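Local coordinates for protein HTH-type transcriptional regulator Rv1985c/MT2039 (Mycobacterium tuberculosis, PDB 3ISP) that binds DNA as a homodimeric LysR-family transcriptional regulator, probably activating expression of the exporter LysE and repressing its own, at residues Trp271-Ser275 and Pro276-Arg280; Ala133-Arg137 and Glu138-Met142. One frame throughout, in Å; residues are numbered along the deposited sequence.

Interaction 1: residues Trp271-Ser275 and Pro276-Arg280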
loop_
_atom_site.group_PDB
_atom_site.type_symbol
_atom_site.label_atom_id
_atom_site.label_comp_id
_atom_site.label_asym_id
_atom_site.label_seq_id
_atom_site.Cartn_x
_atom_site.Cartn_y
_atom_site.Cartn_z
ATOM N N TRP A 271 8.420 20.409 -16.691
ATOM C CA TRP A 271 9.319 21.186 -15.837
ATOM C C TRP A 271 9.188 22.679 -16.057
ATOM O O TRP A 271 9.441 23.174 -17.154
ATOM C CB TRP A 271 10.777 20.804 -16.077
ATOM C CG TRP A 271 11.160 19.483 -15.504
ATOM C CD1 TRP A 271 10.486 18.773 -14.556
ATOM C CD2 TRP A 271 12.328 18.724 -15.824
ATOM N NE1 TRP A 271 11.155 17.607 -14.282
ATOM C CE2 TRP A 271 12.290 17.554 -15.047
ATOM C CE3 TRP A 271 13.396 18.916 -16.700
ATOM C CZ2 TRP A 271 13.284 16.576 -15.119
ATOM C CZ3 TRP A 271 14.383 17.939 -16.775
ATOM C CH2 TRP A 271 14.316 16.785 -15.991
ATOM N N LYS A 272 8.797 23.390 -15.005
ATOM C CA LYS A 272 8.807 24.845 -15.018
ATOM C C LYS A 272 10.244 25.362 -14.953
ATOM O O LYS A 272 10.872 25.364 -13.896
ATOM C CB LYS A 272 7.995 25.394 -13.846
ATOM C CG LYS A 272 7.899 26.910 -13.800
ATOM C CD LYS A 272 6.843 27.361 -12.787
ATOM C CE LYS A 272 7.090 26.748 -11.414
ATOM N NZ LYS A 272 5.850 26.708 -10.591
ATOM N N LEU A 273 10.753 25.782 -16.103
ATOM C CA LEU A 273 12.090 26.319 -16.224
ATOM C C LEU A 273 12.271 26.733 -17.663
ATOM O O LEU A 273 11.386 26.517 -18.475
ATOM C CB LEU A 273 13.141 25.286 -15.824
ATOM C CG LEU A 273 13.071 23.889 -16.442
ATOM C CD1 LEU A 273 13.426 23.917 -17.918
ATOM C CD2 LEU A 273 13.999 22.941 -15.693
ATOM N N ASP A 274 13.411 27.340 -17.979
ATOM C CA ASP A 274 13.730 27.673 -19.364
ATOM C C ASP A 274 14.508 26.548 -20.039
ATOM O O ASP A 274 15.473 26.013 -19.488
ATOM C CB ASP A 274 14.533 28.966 -19.434
ATOM C CG ASP A 274 13.686 30.184 -19.166
ATOM O OD1 ASP A 274 12.440 30.067 -19.270
ATOM O OD2 ASP A 274 14.269 31.251 -18.853
ATOM N N SER A 275 14.095 26.184 -21.239
ATOM C CA SER A 275 14.797 25.136 -21.952
ATOM C C SER A 275 14.335 25.095 -23.390
ATOM O O SER A 275 13.172 24.848 -23.671
ATOM C CB SER A 275 14.557 23.785 -21.287
ATOM O OG SER A 275 15.357 22.784 -21.881
ATOM N N PRO A 276 15.247 25.376 -24.312
ATOM C CA PRO A 276 14.881 25.213 -25.716
ATOM C C PRO A 276 14.348 23.803 -25.997
ATOM O O PRO A 276 13.408 23.667 -26.779
ATOM C CB PRO A 276 16.197 25.483 -26.444
ATOM C CG PRO A 276 16.901 26.450 -25.541
ATOM C CD PRO A 276 16.560 26.018 -24.142
ATOM N N ILE A 277 14.899 22.772 -25.362
ATOM C CA ILE A 277 14.384 21.422 -25.599
ATOM C C ILE A 277 12.968 21.258 -25.051
ATOM O O ILE A 277 12.100 20.737 -25.740
ATOM C CB ILE A 277 15.292 20.303 -25.048
ATOM C CG1 ILE A 277 16.713 20.445 -25.576
ATOM C CG2 ILE A 277 14.788 18.955 -25.502
ATOM C CD1 ILE A 277 17.710 19.536 -24.874
ATOM N N ILE A 278 12.728 21.701 -23.824
ATOM C CA ILE A 278 11.376 21.631 -23.265
ATOM C C ILE A 278 10.328 22.361 -24.123
ATOM O O ILE A 278 9.375 21.753 -24.606
ATOM C CB ILE A 278 11.312 22.165 -21.827
ATOM C CG1 ILE A 278 12.254 21.363 -20.929
ATOM C CG2 ILE A 278 9.888 22.098 -21.304
ATOM C CD1 ILE A 278 12.196 19.880 -21.167
ATOM N N ALA A 279 10.500 23.662 -24.309
ATOM C CA ALA A 279 9.586 24.428 -25.146
ATOM C C ALA A 279 9.310 23.721 -26.476
ATOM O O ALA A 279 8.161 23.631 -26.914
ATOM C CB ALA A 279 10.121 25.836 -25.379
ATOM N N ARG A 280 10.361 23.217 -27.119
ATOM C CA ARG A 280 10.193 22.507 -28.381
ATOM C C ARG A 280 9.307 21.272 -28.240
ATOM O O ARG A 280 8.364 21.098 -29.006
ATOM C CB ARG A 280 11.543 22.121 -28.975
ATOM C CG ARG A 280 11.447 21.173 -30.148
ATOM C CD ARG A 280 12.826 20.807 -30.652
ATOM N NE ARG A 280 13.775 21.900 -30.433
ATOM C CZ ARG A 280 14.801 21.839 -29.586
ATOM N NH1 ARG A 280 15.015 20.722 -28.883
ATOM N NH2 ARG A 280 15.612 22.886 -29.448
#
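S275 is the N-cap of the helix that begins at P276, where the chain leaves the long strand 255-271 of the regulatory domain through a short extended loop. The carbonyl of S275 opens the helical bonding: A279 N reaches S275 O at 3.0 Å. R280 N to P276 O follows one residue on. The serine hydroxyl makes the capping bond proper, because OG stands opposite the backbone N (chi1 -173°) and thereby faces the first turn; I278 N gives it a weak, long but straight bond (I278 N to S275 OG, 3.4 Å). E81 of helix 66-82 joins the cap, one carboxylate oxygen bonding S275 OG and the other I277 N, a placement that would suit the positive end of the helix dipole. On the buried side, I278 turns its CG1 branch back under the loop, 3.4 Å from S275 CB. L273 lies across that branch at about a right angle and also touches Q74 of helix 66-82. D274 points out to a weak, long ion pair with R70 of the second subunit. The apolar touch is made by L273 CD1 on I278 CG1, at 4.1 Å.

Interaction 2: residues Ala133-Arg137 and Glu138-Met142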
loop_
_atom_site.group_PDB
_atom_site.type_symbol
_atom_site.label_atom_id
_atom_site.label_comp_id
_atom_site.label_asym_id
_atom_site.label_seq_id
_atom_site.Cartn_x
_atom_site.Cartn_y
_atom_site.Cartn_z
ATOM N N ALA A 133 2.384 11.635 -12.203
ATOM C CA ALA A 133 2.692 12.712 -11.263
ATOM C C ALA A 133 3.902 12.368 -10.396
ATOM O O ALA A 133 4.686 13.247 -10.043
ATOM C CB ALA A 133 1.495 13.019 -10.395
ATOM N N ARG A 134 4.050 11.092 -10.040
ATOM C CA ARG A 134 5.212 10.658 -9.267
ATOM C C ARG A 134 6.504 10.884 -10.050
ATOM O O ARG A 134 7.454 11.482 -9.546
ATOM C CB ARG A 134 5.105 9.183 -8.864
ATOM C CG ARG A 134 6.231 8.733 -7.928
ATOM C CD ARG A 134 6.286 7.221 -7.741
ATOM N NE ARG A 134 6.939 6.848 -6.482
ATOM C CZ ARG A 134 7.528 5.674 -6.254
ATOM N NH1 ARG A 134 7.568 4.748 -7.206
ATOM N NH2 ARG A 134 8.091 5.429 -5.075
ATOM N N LEU A 135 6.528 10.396 -11.284
ATOM C CA LEU A 135 7.696 10.516 -12.145
ATOM C C LEU A 135 8.053 11.979 -12.422
ATOM O O LEU A 135 9.214 12.310 -12.681
ATOM C CB LEU A 135 7.462 9.758 -13.452
ATOM C CG LEU A 135 7.045 8.295 -13.294
ATOM C CD1 LEU A 135 6.632 7.687 -14.626
ATOM C CD2 LEU A 135 8.164 7.484 -12.662
ATOM N N LEU A 136 7.060 12.857 -12.379
ATOM C CA LEU A 136 7.340 14.280 -12.510
ATOM C C LEU A 136 8.002 14.817 -11.247
ATOM O O LEU A 136 9.054 15.440 -11.317
ATOM C CB LEU A 136 6.074 15.071 -12.816
ATOM C CG LEU A 136 5.542 14.973 -14.237
ATOM C CD1 LEU A 136 4.471 16.032 -14.441
ATOM C CD2 LEU A 136 6.670 15.153 -15.235
ATOM N N ARG A 137 7.379 14.581 -10.100
ATOM C CA ARG A 137 7.967 14.975 -8.832
ATOM C C ARG A 137 9.400 14.483 -8.698
ATOM O O ARG A 137 10.272 15.223 -8.250
ATOM C CB ARG A 137 7.139 14.441 -7.666
ATOM C CG ARG A 137 5.950 15.309 -7.303
ATOM C CD ARG A 137 5.313 14.865 -6.003
ATOM N NE ARG A 137 5.095 13.420 -5.979
ATOM C CZ ARG A 137 3.986 12.818 -6.400
ATOM N NH1 ARG A 137 2.974 13.538 -6.884
ATOM N NH2 ARG A 137 3.889 11.495 -6.336
ATOM N N GLU A 138 9.643 13.240 -9.093
ATOM C CA GLU A 138 10.936 12.596 -8.869
ATOM C C GLU A 138 12.009 12.935 -9.922
ATOM O O GLU A 138 13.113 12.370 -9.907
ATOM C CB GLU A 138 10.758 11.068 -8.764
ATOM C CG GLU A 138 10.034 10.585 -7.501
ATOM C CD GLU A 138 9.989 9.059 -7.382
ATOM O OE1 GLU A 138 10.495 8.375 -8.304
ATOM O OE2 GLU A 138 9.448 8.547 -6.368
ATOM N N GLY A 139 11.678 13.844 -10.837
ATOM C CA GLY A 139 12.592 14.251 -11.890
ATOM C C GLY A 139 12.780 13.192 -12.956
ATOM O O GLY A 139 13.498 13.406 -13.933
ATOM N N VAL A 140 12.136 12.045 -12.773
ATOM C CA VAL A 140 12.247 10.949 -13.729
ATOM C C VAL A 140 11.728 11.361 -15.100
ATOM O O VAL A 140 12.359 11.071 -16.119
ATOM C CB VAL A 140 11.514 9.676 -13.240
ATOM C CG1 VAL A 140 11.180 8.750 -14.406
ATOM C CG2 VAL A 140 12.349 8.957 -12.202
ATOM N N ALA A 141 10.587 12.043 -15.126
ATOM C CA ALA A 141 10.026 12.550 -16.377
ATOM C C ALA A 141 10.145 14.064 -16.443
ATOM O O ALA A 141 9.913 14.750 -15.448
ATOM C CB ALA A 141 8.583 12.140 -16.506
ATOM N N MET A 142 10.510 14.583 -17.615
ATOM C CA MET A 142 10.602 16.032 -17.808
ATOM C C MET A 142 9.316 16.591 -18.412
ATOM O O MET A 142 9.281 17.729 -18.885
ATOM C CB MET A 142 11.847 16.445 -18.628
ATOM C CG MET A 142 12.480 15.361 -19.506
ATOM S SD MET A 142 14.001 14.571 -18.883
ATOM C CE MET A 142 13.344 13.388 -17.732
#
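R134 and E138, one turn apart at the end of helix 129-137, make the charged part of this contact. R134 carries its CG opposite the backbone N (chi1 -174°), runs extended and passes slantwise across the glutamate, whose OE2 sits over a face of the guanidinium, 3.0 Å from R134 NE. The two planes stand 53° apart and no N-H is aimed at the oxygen, making this an ionic pairing without a hydrogen bond. Three backbone bonds finish the helix. E138 N to R134 O (2.8 Å) is the last of ordinary helical spacing. G139 N then turns back to L136 O at 3.1 Å, and A141 N reaches L135 O at 2.8 Å; both donors come from above the carbonyl planes. Apolar groups close over the turn: L135 CD2 meets V140 CG1 at 3.7 Å and L135 CB faces A141 CB, while L136 CD2 touches A141 CB at 3.8 Å from the buried side. R137 O is taken by R70 of helix 66-82, and I66 of that helix packs on R137 and E138. With its positive phi (73°) at G139, this is a glycine C-terminal helix cap, turning the chain into strand 143-146 of a beta-alpha-beta crossover.

Overall arrangement
Interaction 2 comes first along the chain and interaction 1 follows; they lie in series, neither nesting nor crossing. Residues 133-142 close the turn from helix 129-137 into strand 143-146, and residues 271-280 close the one from strand 255-271 into helix 276-288. These two strands are antiparallel neighbours in the mixed sheet of the regulatory domain, and the centres of the two turns lie about 15 Å apart. W271 bridges them: its indole packs on G139, A141 and M142. Helix 66-82, which follows the DNA-binding region, runs past both turns, meeting interaction 2 through I66 and R70 and interaction 1 through Q74, L77 and E81.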